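Local coordinates for putative branched-chain amino acid ABC transporter, periplasmic branched-chain amino acid-binding protein (Pseudomonas protegens Pf-5, PDB 4RU0) that probably binds a branched-chain amino acid or similar small solute in the periplasm and delivers it to an ABC transporter for uptake, at residues V77-E82 with N99-A104; A225-I230 with V251-R256. All coordinates share one frame; numbering follows the deposited sequence.

Contact 1: V77-E82 with N99-A104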
ATOM      1  N   VAL A  77      -4.296  15.167 -17.583  1.00 55.29           N
ATOM      2  CA  VAL A  77      -3.501  14.601 -18.662  1.00 55.39           C
ATOM      3  C   VAL A  77      -2.413  13.720 -18.055  1.00 61.22           C
ATOM      4  O   VAL A  77      -1.817  14.072 -17.039  1.00 61.32           O
ATOM      5  CB  VAL A  77      -2.884  15.704 -19.566  1.00 56.22           C
ATOM      6  CG1 VAL A  77      -2.070  16.686 -18.746  1.00 54.66           C
ATOM      7  CG2 VAL A  77      -2.046  15.094 -20.679  1.00 56.39           C
ATOM      8  N   TRP A  78      -2.175  12.563 -18.662  1.00 53.15           N
ATOM      9  CA  TRP A  78      -1.179  11.641 -18.138  1.00 54.61           C
ATOM     10  C   TRP A  78      -0.313  11.048 -19.240  1.00 55.26           C
ATOM     11  O   TRP A  78      -0.699  11.027 -20.411  1.00 53.36           O
ATOM     12  CB  TRP A  78      -1.854  10.517 -17.350  1.00 50.72           C
ATOM     13  CG  TRP A  78      -2.803   9.685 -18.162  1.00 54.86           C
ATOM     14  CD1 TRP A  78      -2.506   8.560 -18.880  1.00 53.05           C
ATOM     15  CD2 TRP A  78      -4.207   9.908 -18.331  1.00 54.52           C
ATOM     16  NE1 TRP A  78      -3.638   8.072 -19.487  1.00 55.10           N
ATOM     17  CE2 TRP A  78      -4.697   8.881 -19.165  1.00 56.03           C
ATOM     18  CE3 TRP A  78      -5.099  10.875 -17.856  1.00 55.21           C
ATOM     19  CZ2 TRP A  78      -6.036   8.796 -19.534  1.00 58.19           C
ATOM     20  CZ3 TRP A  78      -6.429  10.789 -18.223  1.00 58.46           C
ATOM     21  CH2 TRP A  78      -6.885   9.757 -19.055  1.00 58.82           C
ATOM     22  N   GLN A  79       0.864  10.570 -18.848  1.00 49.68           N
ATOM     23  CA  GLN A  79       1.778   9.909 -19.767  1.00 49.81           C
ATOM     24  C   GLN A  79       2.571   8.846 -19.023  1.00 48.04           C
ATOM     25  O   GLN A  79       2.881   9.001 -17.842  1.00 46.37           O
ATOM     26  CB  GLN A  79       2.725  10.919 -20.425  1.00 49.86           C
ATOM     27  CG  GLN A  79       3.518  10.342 -21.595  1.00 50.53           C
ATOM     28  CD  GLN A  79       4.400  11.370 -22.281  1.00 69.24           C
ATOM     29  OE1 GLN A  79       4.928  12.280 -21.642  1.00 72.74           O
ATOM     30  NE2 GLN A  79       4.563  11.226 -23.591  1.00 67.82           N
ATOM     31  N   GLU A  80       2.891   7.761 -19.716  1.00 50.30           N
ATOM     32  CA  GLU A  80       3.631   6.666 -19.114  1.00 47.16           C
ATOM     33  C   GLU A  80       5.113   6.727 -19.442  1.00 46.31           C
ATOM     34  O   GLU A  80       5.505   7.071 -20.559  1.00 49.66           O
ATOM     35  CB  GLU A  80       3.061   5.326 -19.574  1.00 48.30           C
ATOM     36  CG  GLU A  80       2.193   4.638 -18.545  1.00 47.87           C
ATOM     37  CD  GLU A  80       1.470   3.431 -19.108  1.00 57.22           C
ATOM     38  OE1 GLU A  80       1.953   2.294 -18.913  1.00 59.99           O
ATOM     39  OE2 GLU A  80       0.414   3.620 -19.744  1.00 51.18           O
ATOM     40  N   CYS A  81       5.935   6.388 -18.458  1.00 44.51           N
ATOM     41  CA  CYS A  81       7.362   6.220 -18.670  1.00 43.72           C
ATOM     42  C   CYS A  81       7.758   4.837 -18.159  1.00 43.00           C
ATOM     43  O   CYS A  81       7.392   4.454 -17.050  1.00 42.07           O
ATOM     44  CB  CYS A  81       8.154   7.320 -17.962  1.00 42.31           C
ATOM     45  SG  CYS A  81       9.957   7.186 -18.114  1.00 77.09           S
ATOM     46  N   GLU A  82       8.485   4.084 -18.977  1.00 43.57           N
ATOM     47  CA  GLU A  82       8.871   2.723 -18.622  1.00 43.18           C
ATOM     48  C   GLU A  82      10.000   2.707 -17.593  1.00 52.49           C
ATOM     49  O   GLU A  82      11.079   3.245 -17.833  1.00 53.22           O
ATOM     50  CB  GLU A  82       9.289   1.949 -19.872  1.00 44.58           C
ATOM     51  CG  GLU A  82       9.673   0.503 -19.605  1.00 52.74           C
ATOM     52  CD  GLU A  82       8.538  -0.310 -18.996  1.00 52.83           C
ATOM     53  OE1 GLU A  82       7.358  -0.062 -19.337  1.00 45.78           O
ATOM     54  OE2 GLU A  82       8.836  -1.200 -18.174  1.00 52.43           O
ATOM     55  N   ASN A  99       9.384  18.238 -14.223  1.00 39.87           N
ATOM     56  CA  ASN A  99       9.159  19.590 -14.717  1.00 52.07           C
ATOM     57  C   ASN A  99       7.827  19.747 -15.441  1.00 56.04           C
ATOM     58  O   ASN A  99       7.472  20.849 -15.858  1.00 44.13           O
ATOM     59  CB  ASN A  99      10.304  20.012 -15.630  1.00 41.35           C
ATOM     60  CG  ASN A  99      11.577  20.273 -14.865  1.00 48.71           C
ATOM     61  OD1 ASN A  99      11.589  21.042 -13.902  1.00 45.08           O
ATOM     62  ND2 ASN A  99      12.654  19.613 -15.269  1.00 51.73           N
ATOM     63  N   GLY A 100       7.094  18.646 -15.582  1.00 43.04           N
ATOM     64  CA  GLY A 100       5.779  18.673 -16.193  1.00 44.75           C
ATOM     65  C   GLY A 100       5.755  18.068 -17.582  1.00 45.94           C
ATOM     66  O   GLY A 100       6.769  17.561 -18.058  1.00 46.74           O
ATOM     67  N   LEU A 101       4.593  18.114 -18.231  1.00 47.71           N
ATOM     68  CA  LEU A 101       4.451  17.619 -19.599  1.00 49.18           C
ATOM     69  C   LEU A 101       3.782  18.656 -20.495  1.00 62.87           C
ATOM     70  O   LEU A 101       2.588  18.926 -20.356  1.00 67.56           O
ATOM     71  CB  LEU A 101       3.648  16.315 -19.633  1.00 49.90           C
ATOM     72  CG  LEU A 101       3.310  15.810 -21.041  1.00 53.78           C
ATOM     73  CD1 LEU A 101       4.578  15.479 -21.819  1.00 54.32           C
ATOM     74  CD2 LEU A 101       2.369  14.613 -21.004  1.00 51.79           C
ATOM     75  N   ASP A 102       4.567  19.230 -21.409  1.00 62.61           N
ATOM     76  CA  ASP A 102       4.085  20.220 -22.373  1.00 54.16           C
ATOM     77  C   ASP A 102       3.320  21.355 -21.700  1.00 54.74           C
ATOM     78  O   ASP A 102       2.289  21.794 -22.203  1.00 56.75           O
ATOM     79  CB  ASP A 102       3.202  19.550 -23.432  1.00 68.65           C
ATOM     80  CG  ASP A 102       3.970  18.558 -24.290  1.00 72.15           C
ATOM     81  OD1 ASP A 102       5.123  18.861 -24.661  1.00 72.19           O
ATOM     82  OD2 ASP A 102       3.421  17.475 -24.593  1.00 75.99           O
ATOM     83  N   GLY A 103       3.828  21.817 -20.559  1.00 53.12           N
ATOM     84  CA  GLY A 103       3.206  22.908 -19.825  1.00 53.60           C
ATOM     85  C   GLY A 103       2.507  22.493 -18.537  1.00 57.04           C
ATOM     86  O   GLY A 103       2.565  23.213 -17.535  1.00 51.92           O
ATOM     87  N   ALA A 104       1.845  21.338 -18.557  1.00 52.56           N
ATOM     88  CA  ALA A 104       1.077  20.872 -17.399  1.00 51.80           C
ATOM     89  C   ALA A 104       1.985  20.424 -16.253  1.00 60.14           C
ATOM     90  O   ALA A 104       2.828  19.549 -16.439  1.00 62.87           O
ATOM     91  CB  ALA A 104       0.152  19.743 -17.808  1.00 60.06           C
TER

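Contact 2: A225-I230 with V251-R256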
ATOM      1  N   ALA A 225      13.828 -25.666   7.138  1.00 23.94           N
ATOM      2  CA  ALA A 225      14.271 -25.406   8.504  1.00 23.46           C
ATOM      3  C   ALA A 225      13.247 -24.536   9.218  1.00 25.35           C
ATOM      4  O   ALA A 225      12.861 -24.818  10.355  1.00 25.69           O
ATOM      5  CB  ALA A 225      15.636 -24.748   8.510  1.00 24.87           C
ATOM      6  N   GLN A 226      12.804 -23.489   8.531  1.00 19.34           N
ATOM      7  CA  GLN A 226      11.816 -22.569   9.066  1.00 17.12           C
ATOM      8  C   GLN A 226      10.530 -23.289   9.478  1.00 23.42           C
ATOM      9  O   GLN A 226      10.053 -23.136  10.610  1.00 24.59           O
ATOM     10  CB  GLN A 226      11.501 -21.471   8.040  1.00 16.41           C
ATOM     11  CG  GLN A 226      12.621 -20.445   7.834  1.00 17.09           C
ATOM     12  CD  GLN A 226      13.740 -20.939   6.933  1.00 35.55           C
ATOM     13  OE1 GLN A 226      13.745 -22.091   6.487  1.00 31.94           O
ATOM     14  NE2 GLN A 226      14.693 -20.063   6.654  1.00 20.24           N
ATOM     15  N   TRP A 227       9.976 -24.092   8.576  1.00 16.88           N
ATOM     16  CA  TRP A 227       8.698 -24.740   8.864  1.00 27.06           C
ATOM     17  C   TRP A 227       8.857 -25.961   9.768  1.00 23.83           C
ATOM     18  O   TRP A 227       7.890 -26.413  10.379  1.00 24.58           O
ATOM     19  CB  TRP A 227       7.990 -25.101   7.559  1.00 17.14           C
ATOM     20  CG  TRP A 227       7.451 -23.865   6.922  1.00 24.89           C
ATOM     21  CD1 TRP A 227       8.021 -23.140   5.908  1.00 16.51           C
ATOM     22  CD2 TRP A 227       6.270 -23.159   7.306  1.00 21.58           C
ATOM     23  NE1 TRP A 227       7.248 -22.041   5.621  1.00 22.48           N
ATOM     24  CE2 TRP A 227       6.168 -22.028   6.465  1.00 23.82           C
ATOM     25  CE3 TRP A 227       5.281 -23.379   8.270  1.00 19.04           C
ATOM     26  CZ2 TRP A 227       5.114 -21.121   6.562  1.00 13.54           C
ATOM     27  CZ3 TRP A 227       4.236 -22.474   8.367  1.00 13.11           C
ATOM     28  CH2 TRP A 227       4.160 -21.360   7.515  1.00 16.47           C
ATOM     29  N   ARG A 228      10.079 -26.477   9.873  1.00 24.26           N
ATOM     30  CA  ARG A 228      10.392 -27.493  10.875  1.00 26.91           C
ATOM     31  C   ARG A 228      10.351 -26.843  12.254  1.00 24.92           C
ATOM     32  O   ARG A 228       9.844 -27.411  13.215  1.00 19.20           O
ATOM     33  CB  ARG A 228      11.763 -28.126  10.602  1.00 22.77           C
ATOM     34  CG  ARG A 228      12.248 -29.072  11.666  1.00 24.50           C
ATOM     35  CD  ARG A 228      13.505 -29.822  11.212  1.00 27.60           C
ATOM     36  NE  ARG A 228      14.677 -28.950  11.145  1.00 56.66           N
ATOM     37  CZ  ARG A 228      15.270 -28.549  10.021  1.00 49.78           C
ATOM     38  NH1 ARG A 228      14.813 -28.944   8.836  1.00 50.45           N
ATOM     39  NH2 ARG A 228      16.337 -27.761  10.083  1.00 42.05           N
ATOM     40  N   GLN A 229      10.877 -25.629  12.337  1.00 24.45           N
ATOM     41  CA  GLN A 229      10.828 -24.877  13.575  1.00 17.42           C
ATOM     42  C   GLN A 229       9.381 -24.566  13.965  1.00 28.52           C
ATOM     43  O   GLN A 229       8.994 -24.708  15.126  1.00 27.65           O
ATOM     44  CB  GLN A 229      11.625 -23.587  13.448  1.00 17.17           C
ATOM     45  CG  GLN A 229      11.519 -22.686  14.665  1.00 23.44           C
ATOM     46  CD  GLN A 229      12.369 -21.440  14.531  1.00 19.32           C
ATOM     47  OE1 GLN A 229      13.262 -21.377  13.687  1.00 37.28           O
ATOM     48  NE2 GLN A 229      12.085 -20.434  15.353  1.00 22.92           N
ATOM     49  N   ILE A 230       8.588 -24.154  12.981  1.00 23.99           N
ATOM     50  CA  ILE A 230       7.200 -23.784  13.213  1.00 13.45           C
ATOM     51  C   ILE A 230       6.368 -24.985  13.655  1.00 18.30           C
ATOM     52  O   ILE A 230       5.511 -24.856  14.530  1.00 14.49           O
ATOM     53  CB  ILE A 230       6.591 -23.140  11.948  1.00 15.84           C
ATOM     54  CG1 ILE A 230       7.131 -21.716  11.786  1.00 15.79           C
ATOM     55  CG2 ILE A 230       5.071 -23.128  12.009  1.00 12.24           C
ATOM     56  CD1 ILE A 230       6.900 -21.115  10.410  1.00 11.91           C
ATOM     57  N   VAL A 251       3.755 -21.385   1.614  1.00 19.42           N
ATOM     58  CA  VAL A 251       2.474 -22.058   1.745  1.00 23.27           C
ATOM     59  C   VAL A 251       2.600 -23.556   1.441  1.00 33.39           C
ATOM     60  O   VAL A 251       2.124 -24.386   2.221  1.00 36.26           O
ATOM     61  CB  VAL A 251       1.424 -21.409   0.834  1.00 21.53           C
ATOM     62  CG1 VAL A 251       0.087 -22.087   1.001  1.00 22.65           C
ATOM     63  CG2 VAL A 251       1.307 -19.925   1.163  1.00 20.12           C
ATOM     64  N   LYS A 252       3.254 -23.891   0.328  1.00 23.89           N
ATOM     65  CA  LYS A 252       3.511 -25.283  -0.039  1.00 26.11           C
ATOM     66  C   LYS A 252       4.235 -26.044   1.068  1.00 31.37           C
ATOM     67  O   LYS A 252       3.932 -27.209   1.344  1.00 35.14           O
ATOM     68  CB  LYS A 252       4.354 -25.374  -1.310  1.00 28.46           C
ATOM     69  CG  LYS A 252       3.653 -25.069  -2.613  1.00 42.39           C
ATOM     70  CD  LYS A 252       4.662 -25.176  -3.755  1.00 50.25           C
ATOM     71  CE  LYS A 252       4.081 -24.729  -5.081  1.00 64.35           C
ATOM     72  NZ  LYS A 252       5.138 -24.624  -6.132  1.00 70.55           N
ATOM     73  N   THR A 253       5.212 -25.388   1.678  1.00 23.25           N
ATOM     74  CA  THR A 253       6.016 -26.034   2.701  1.00 24.18           C
ATOM     75  C   THR A 253       5.201 -26.200   3.978  1.00 29.95           C
ATOM     76  O   THR A 253       5.281 -27.236   4.642  1.00 30.06           O
ATOM     77  CB  THR A 253       7.300 -25.240   2.986  1.00 21.67           C
ATOM     78  OG1 THR A 253       7.967 -24.974   1.748  1.00 23.35           O
ATOM     79  CG2 THR A 253       8.236 -26.033   3.886  1.00 21.98           C
ATOM     80  N   ALA A 254       4.407 -25.184   4.308  1.00 23.29           N
ATOM     81  CA  ALA A 254       3.526 -25.246   5.468  1.00 19.21           C
ATOM     82  C   ALA A 254       2.618 -26.475   5.389  1.00 20.90           C
ATOM     83  O   ALA A 254       2.480 -27.217   6.363  1.00 19.79           O
ATOM     84  CB  ALA A 254       2.691 -23.976   5.574  1.00 19.51           C
ATOM     85  N   ALA A 255       2.010 -26.685   4.224  1.00 21.73           N
ATOM     86  CA  ALA A 255       1.119 -27.823   4.031  1.00 23.90           C
ATOM     87  C   ALA A 255       1.895 -29.129   4.155  1.00 25.42           C
ATOM     88  O   ALA A 255       1.415 -30.093   4.747  1.00 26.37           O
ATOM     89  CB  ALA A 255       0.428 -27.739   2.688  1.00 26.11           C
ATOM     90  N   ARG A 256       3.107 -29.144   3.610  1.00 25.92           N
ATOM     91  CA  ARG A 256       3.977 -30.303   3.729  1.00 27.67           C
ATOM     92  C   ARG A 256       4.245 -30.649   5.196  1.00 26.33           C
ATOM     93  O   ARG A 256       4.214 -31.819   5.580  1.00 28.04           O
ATOM     94  CB  ARG A 256       5.290 -30.058   2.990  1.00 34.87           C
ATOM     95  CG  ARG A 256       6.376 -31.078   3.309  1.00 46.09           C
ATOM     96  CD  ARG A 256       7.518 -30.993   2.315  1.00 55.28           C
ATOM     97  NE  ARG A 256       7.241 -31.760   1.107  1.00 69.21           N
ATOM     98  CZ  ARG A 256       7.663 -33.005   0.902  1.00 69.44           C
ATOM     99  NH1 ARG A 256       7.361 -33.633  -0.228  1.00 74.88           N
ATOM    100  NH2 ARG A 256       8.389 -33.622   1.826  1.00 69.82           N
TER

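Contact 1: V77-E82 with N99-A104
Gln79 and Leu101 each set CG anti to the backbone N (chi1 -169° and 173°), which sends their side chains towards one another from strand 76-82 and from the loop after helix 87-97, in the N-terminal Rossmann-like lobe of a type I periplasmic binding fold. The two side chains cross at about a right angle. Gln79 is extended beyond CG: its CB lies 3.8 Å from Leu101 CD2, and its OE1 comes to 3.2 Å from Leu101 CD1, a tight approach of an amide oxygen to a methyl group. Both leucine methyls therefore meet the glutamine, in van der Waals contact. Two residues back along the strand, Val77 holds CG1 between its backbone N and carbonyl carbon (chi1 55°), where it meets Ala104 CB at 3.9 Å. Val77 CG2 is more distant, 4.5 Å from Leu101 CD2. Trp78, between Val77 and Gln79 in the strand, points away from the loop and packs on helix 47-67. Phe35 of strand 34-40 touches Leu101 and Ala104, extending this apolar patch to the neighbouring strand, while the Cys81-Cys93 disulfide joins the strand to helix 87-97. Leu101 and Ala104 are the end residues of a type I' beta turn, with Asp102 and Gly103 at its corners. Two backbone bonds close it: Leu101 N to Ala104 O at 2.9 Å, and Ala104 N to Leu101 O at 3.1 Å.

Contact 2: A225-I230 with V251-R256
Residues 225-230 and 251-256, on helices 224-233 and 246-256, have their nearest CA atoms at Trp227 and Ala254, 6.2 Å apart, in the alpha/beta sandwich of the second Rossmann-like lobe. The indole of Trp227 lies between the two helices. Ala254 CB sits over its six-membered ring in a CH-pi contact, 3.6 Å from the centroid and 14° off the normal. Ile230 CD1 lies against the opposite face, 3.5 Å above the plane, so the indole is sandwiched between a methyl of its own helix and one of the next. The five-membered end belongs to Thr253: its CG2, anti to the backbone N, touches Trp227 CD1 at 3.5 Å, whereas its OG1 bonds back to Val249 O. The indole also touches Leu186 and Ile264 on the sheet beneath, and its NE1 donates to Gln223 OE1, a bond likely to limit rotation of the ring. Replacing the tryptophan by an alanine would probably open a gap between the helices, leaving the Ala254 methyl without its aromatic floor and Gln223 OE1 without its indole donor. Thr253 CG2 also reaches back to Trp227 CB, at 3.8 Å.

From the N terminus, the chain runs through strand 34-40 and helix 47-67 into strand 76-82; contact 1 then closes a short loop over helix 87-97, bringing the turn at 101-104 back against one face of the strand. Contact 2 opens only after the chain has passed into the second lobe, where it closes a helix-strand-helix excursion: helix 224-233, strand 237-241 and helix 246-256. The two contacts follow in series, neither nested nor crossed. The centres of contact 1 and contact 2 are about 47 Å apart, on opposite sides of the chain's centre. Contact 1 joins strand to loop, contact 2 helix to helix; each stays within one lobe.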